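Local coordinates for protein nucleoside-diphosphate-sugar pyrophosphorylase (Vibrio cholerae, PDB 4EVW) that probably transfers a nucleotidyl group from a nucleoside triphosphate to a sugar phosphate, making a nucleoside-diphosphate sugar and releasing pyrophosphate, at residues A60-V63 and R64-T68; Y183-A186 and Y187-V191. The protein carries 1 engineered substitution. One frame throughout, in Å; residues are numbered along the deposited sequence.

Contact 1 of 2, residues A60-V63 and R64-T68; sequences AVFV and REKAT
Phe62 and Lys66, one helical turn apart, meet in a CH-pi contact on helix 59-70, the crossover helix of a beta-alpha-beta unit whose parallel strands are 49-54 and 75-80. The Phe62 ring swings toward the following turn because its CG lies anti to the backbone N (chi1 168°). Over one face of that ring sits Lys66 CG, 3.9 Å from the centroid. The lysine chain then kinks at chi2, and its CE comes down near the rim, 3.5 Å from Phe62 CE1. Lysine suits this place: its methylenes pack on the aromatic ring while the ammonium group travels on to a long, weak ion pair with Glu34.

Val63 and Ala67 form the inward ridge of the same helix. Valine, branched and apolar, packs on Phe51 and Val53 of the sheet, and the small Ala67 lets the helix lie close to Phe51 and Phe75. Regular backbone bonds join the turns, among them Ala67 N to Val63 O at 2.8 Å. On the outer side Val61 and Glu65 leave the helix in much the same direction, with Val61 CG1 3.6 Å from Glu65 OE2. Further along, Arg64 O takes two bonds from Thr68, its N and OG1 arriving from opposite faces of the carbonyl plane; the hydroxyl bond, OG1 to Arg64 O, is 2.7 Å.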
loop_
_atom_site.group_PDB
_atom_site.type_symbol
_atom_site.label_atom_id
_atom_site.label_comp_id
_atom_site.label_asym_id
_atom_site.label_seq_id
_atom_site.Cartn_x
_atom_site.Cartn_y
_atom_site.Cartn_z
ATOM N N ALA A 60 -12.549 -13.303 -0.465
ATOM C CA ALA A 60 -12.028 -13.788 0.811
ATOM C C ALA A 60 -11.535 -15.228 0.666
ATOM O O ALA A 60 -10.460 -15.581 1.158
ATOM C CB ALA A 60 -13.102 -13.700 1.897
ATOM N N VAL A 61 -12.325 -16.058 -0.011
ATOM C CA VAL A 61 -11.948 -17.451 -0.225
ATOM C C VAL A 61 -10.698 -17.537 -1.103
ATOM O O VAL A 61 -9.778 -18.304 -0.810
ATOM C CB VAL A 61 -13.106 -18.244 -0.881
ATOM C CG1 VAL A 61 -12.610 -19.594 -1.373
ATOM C CG2 VAL A 61 -14.235 -18.435 0.133
ATOM N N PHE A 62 -10.664 -16.744 -2.173
ATOM C CA PHE A 62 -9.516 -16.719 -3.081
ATOM C C PHE A 62 -8.227 -16.370 -2.323
ATOM O O PHE A 62 -7.210 -17.063 -2.444
ATOM C CB PHE A 62 -9.765 -15.693 -4.199
ATOM C CG PHE A 62 -8.544 -15.369 -5.031
ATOM C CD1 PHE A 62 -8.201 -16.149 -6.134
ATOM C CD2 PHE A 62 -7.751 -14.269 -4.718
ATOM C CE1 PHE A 62 -7.085 -15.828 -6.915
ATOM C CE2 PHE A 62 -6.634 -13.942 -5.487
ATOM C CZ PHE A 62 -6.299 -14.720 -6.590
ATOM N N VAL A 63 -8.277 -15.298 -1.535
ATOM C CA VAL A 63 -7.113 -14.862 -0.767
ATOM C C VAL A 63 -6.677 -15.899 0.258
ATOM O O VAL A 63 -5.488 -16.181 0.395
ATOM C CB VAL A 63 -7.394 -13.523 -0.040
ATOM C CG1 VAL A 63 -6.228 -13.160 0.887
ATOM C CG2 VAL A 63 -7.601 -12.429 -1.067
ATOM N N ARG A 64 -7.634 -16.467 0.982
ATOM C CA ARG A 64 -7.287 -17.466 1.979
ATOM C C ARG A 64 -6.588 -18.655 1.321
ATOM O O ARG A 64 -5.576 -19.145 1.825
ATOM C CB ARG A 64 -8.530 -17.933 2.733
ATOM C CG ARG A 64 -8.194 -18.867 3.882
ATOM C CD ARG A 64 -9.363 -19.047 4.834
ATOM N NE ARG A 64 -9.640 -17.855 5.637
ATOM C CZ ARG A 64 -8.954 -17.487 6.718
ATOM N NH1 ARG A 64 -7.930 -18.213 7.150
ATOM N NH2 ARG A 64 -9.304 -16.393 7.381
ATOM N N GLU A 65 -7.119 -19.116 0.192
ATOM C CA GLU A 65 -6.513 -20.245 -0.509
ATOM C C GLU A 65 -5.113 -19.923 -1.024
ATOM O O GLU A 65 -4.184 -20.715 -0.847
ATOM C CB GLU A 65 -7.399 -20.697 -1.680
ATOM C CG GLU A 65 -8.640 -21.477 -1.260
ATOM C CD GLU A 65 -9.468 -21.947 -2.451
ATOM O OE1 GLU A 65 -9.008 -21.784 -3.600
ATOM O OE2 GLU A 65 -10.576 -22.482 -2.242
ATOM N N LYS A 66 -4.958 -18.767 -1.664
ATOM C CA LYS A 66 -3.659 -18.372 -2.202
ATOM C C LYS A 66 -2.627 -18.126 -1.102
ATOM O O LYS A 66 -1.477 -18.548 -1.226
ATOM C CB LYS A 66 -3.793 -17.115 -3.067
ATOM C CG LYS A 66 -4.635 -17.305 -4.322
ATOM C CD LYS A 66 -3.994 -18.277 -5.301
ATOM C CE LYS A 66 -4.923 -18.536 -6.480
ATOM N NZ LYS A 66 -4.264 -19.286 -7.585
ATOM N N ALA A 67 -3.029 -17.444 -0.031
ATOM C CA ALA A 67 -2.101 -17.171 1.068
ATOM C C ALA A 67 -1.604 -18.473 1.693
ATOM O O ALA A 67 -0.420 -18.621 1.998
ATOM C CB ALA A 67 -2.782 -16.314 2.138
ATOM N N THR A 68 -2.518 -19.416 1.888
ATOM C CA THR A 68 -2.168 -20.705 2.488
ATOM C C THR A 68 -1.187 -21.413 1.575
ATOM O O THR A 68 -0.170 -21.968 2.003
ATOM C CB THR A 68 -3.406 -21.595 2.627
ATOM O OG1 THR A 68 -4.359 -20.938 3.466
ATOM C CG2 THR A 68 -3.038 -22.945 3.233
#

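Contact 2 of 2, residues Y183-A186 and Y187-V191; sequences YLEA and YREYV
Glu185 sends CG anti to its own backbone nitrogen (chi1 -177°) and bends at chi2, while Arg188 folds back at chi3 (-79°); in one of the two conformers deposited for Arg188, the charged ends then meet as an i to i+3 salt bridge on helix 180-191. The side chains cross at about a right angle. Two nitrogens along one guanidinium edge converge on a single oxygen: NH2 lies 2.8 Å from Glu185 OE1 and NE 3.1 Å from the same OE1. That oxygen stays in the guanidinium plane, yet the carboxylate is turned well out of it; NH2 meets OE1 nearly along the C-O bond, and NE comes from above the carboxylate plane. The NE bond is also the more bent, 137° at its hydrogen. Leu184 O lies over the centre of one guanidinium face.

The other carboxylate oxygen faces a like charge: Glu185 OE2 and Glu189 OE2 are 3.6 Å apart, their side chains leaving the helix in nearly the same direction. The nearby arginine probably eases this repulsion. A bound magnesium ion lies about 6 Å from the Glu189 side chain.

The buried side of the amphipathic helix is aromatic and apolar. Tyr183 and Tyr187 pack against helix 87-100, and the Tyr183 hydroxyl is bonded to Ala88 O, so tyrosine can fill the interior and still satisfy its polar end. Ala186, with just a methyl group, fits against Leu212 of helix 208-214, the helix that Tyr190 also touches through Leu208. Between the two tyrosines one turn apart the link is looser, Tyr183 CE2 standing 4.4 Å from Tyr187 CB.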
loop_
_atom_site.group_PDB
_atom_site.type_symbol
_atom_site.label_atom_id
_atom_site.label_comp_id
_atom_site.label_asym_id
_atom_site.label_seq_id
_atom_site.Cartn_x
_atom_site.Cartn_y
_atom_site.Cartn_z
ATOM N N TYR A 183 -0.412 5.640 12.608
ATOM C CA TYR A 183 -1.185 5.628 11.373
ATOM C C TYR A 183 -2.620 6.046 11.675
ATOM O O TYR A 183 -3.181 6.911 11.005
ATOM C CB TYR A 183 -1.231 4.229 10.748
ATOM C CG TYR A 183 -2.150 4.190 9.549
ATOM C CD1 TYR A 183 -1.677 4.512 8.276
ATOM C CD2 TYR A 183 -3.515 3.917 9.696
ATOM C CE1 TYR A 183 -2.539 4.576 7.180
ATOM C CE2 TYR A 183 -4.383 3.982 8.608
ATOM C CZ TYR A 183 -3.889 4.312 7.354
ATOM O OH TYR A 183 -4.738 4.412 6.278
ATOM N N LEU A 184 -3.223 5.416 12.682
ATOM C CA LEU A 184 -4.610 5.719 13.019
ATOM C C LEU A 184 -4.816 7.157 13.485
ATOM O O LEU A 184 -5.838 7.777 13.188
ATOM C CB LEU A 184 -5.132 4.724 14.063
ATOM C CG LEU A 184 -5.235 3.280 13.548
ATOM C CD1 LEU A 184 -5.650 2.357 14.683
ATOM C CD2 LEU A 184 -6.237 3.196 12.401
ATOM N N GLU A 185 -3.841 7.699 14.205
ATOM C CA GLU A 185 -3.940 9.080 14.666
ATOM C C GLU A 185 -3.828 10.040 13.477
ATOM O O GLU A 185 -4.558 11.026 13.398
ATOM C CB GLU A 185 -2.840 9.374 15.680
ATOM C CG GLU A 185 -2.903 10.768 16.266
ATOM C CD GLU A 185 -4.172 11.025 17.060
ATOM O OE1 GLU A 185 -4.885 10.056 17.406
ATOM O OE2 GLU A 185 -4.451 12.210 17.346
ATOM N N ALA A 186 -2.924 9.754 12.543
ATOM C CA ALA A 186 -2.781 10.608 11.367
ATOM C C ALA A 186 -4.073 10.566 10.553
ATOM O O ALA A 186 -4.524 11.585 10.021
ATOM C CB ALA A 186 -1.616 10.144 10.517
ATOM N N TYR A 187 -4.664 9.380 10.456
ATOM C CA TYR A 187 -5.913 9.207 9.725
ATOM C C TYR A 187 -7.017 10.036 10.359
ATOM O O TYR A 187 -7.762 10.731 9.672
ATOM C CB TYR A 187 -6.353 7.746 9.731
ATOM C CG TYR A 187 -7.617 7.532 8.933
ATOM C CD1 TYR A 187 -7.569 7.384 7.547
ATOM C CD2 TYR A 187 -8.862 7.495 9.559
ATOM C CE1 TYR A 187 -8.733 7.203 6.800
ATOM C CE2 TYR A 187 -10.033 7.317 8.825
ATOM C CZ TYR A 187 -9.960 7.165 7.448
ATOM O OH TYR A 187 -11.109 6.964 6.718
ATOM N N ARG A 188 -7.114 9.963 11.657
ATOM C CA ARG A 188 -8.152 10.695 12.388
ATOM C C ARG A 188 -7.990 12.166 12.162
ATOM O O ARG A 188 -8.923 12.828 11.893
ATOM C CB ARG A 188 -8.061 10.425 13.880
ATOM C CG ARG A 188 -8.614 9.093 14.258
ATOM C CD ARG A 188 -8.833 9.052 15.745
ATOM N NE ARG A 188 -7.585 8.807 16.455
ATOM C CZ ARG A 188 -7.091 7.595 16.681
ATOM N NH1 ARG A 188 -7.743 6.521 16.254
ATOM N NH2 ARG A 188 -5.946 7.460 17.332
ATOM N N GLU A 189 -6.795 12.678 12.250
ATOM C CA GLU A 189 -6.544 14.092 12.029
ATOM C C GLU A 189 -6.887 14.469 10.593
ATOM O O GLU A 189 -7.543 15.481 10.344
ATOM C CB GLU A 189 -5.080 14.406 12.316
ATOM C CG GLU A 189 -4.718 14.324 13.786
ATOM C CD GLU A 189 -5.281 15.487 14.588
ATOM O OE1 GLU A 189 -5.724 16.482 13.972
ATOM O OE2 GLU A 189 -5.265 15.413 15.835
ATOM N N TYR A 190 -6.453 13.645 9.650
ATOM C CA TYR A 190 -6.706 13.908 8.244
ATOM C C TYR A 190 -8.188 14.015 7.895
ATOM O O TYR A 190 -8.585 14.935 7.182
ATOM C CB TYR A 190 -6.051 12.831 7.382
ATOM C CG TYR A 190 -6.005 13.175 5.915
ATOM C CD1 TYR A 190 -6.869 12.567 5.009
ATOM C CD2 TYR A 190 -5.092 14.112 5.432
ATOM C CE1 TYR A 190 -6.826 12.884 3.647
ATOM C CE2 TYR A 190 -5.042 14.439 4.076
ATOM C CZ TYR A 190 -5.910 13.821 3.191
ATOM O OH TYR A 190 -5.865 14.142 1.852
ATOM N N VAL A 191 -9.018 13.100 8.389
ATOM C CA VAL A 191 -10.433 13.188 8.043
ATOM C C VAL A 191 -11.164 14.272 8.833
ATOM O O VAL A 191 -12.309 14.594 8.528
ATOM C CB VAL A 191 -11.165 11.819 8.189
ATOM C CG1 VAL A 191 -10.473 10.770 7.314
ATOM C CG2 VAL A 191 -11.212 11.376 9.642
#

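Overall arrangement
Contact 1 comes first along the chain and is complete before contact 2 begins. Their centres lie 30 Å apart and their nearest atoms about 18 Å, so they do not touch. Each joins successive turns of one helix: 59-70 for contact 1, 180-191 for contact 2. Helix 59-70 connects parallel strands 49-54 and 75-80 and packs on both. Helix 180-191 follows strand 174-177 of the same mixed sheet but lies mainly against helices 87-100 and 208-214, reaching the sheet through Tyr183 and Phe177. The two contacts thus sit in separate regions of one alpha/beta domain, consistent with a nucleotidyltransferase-like fold.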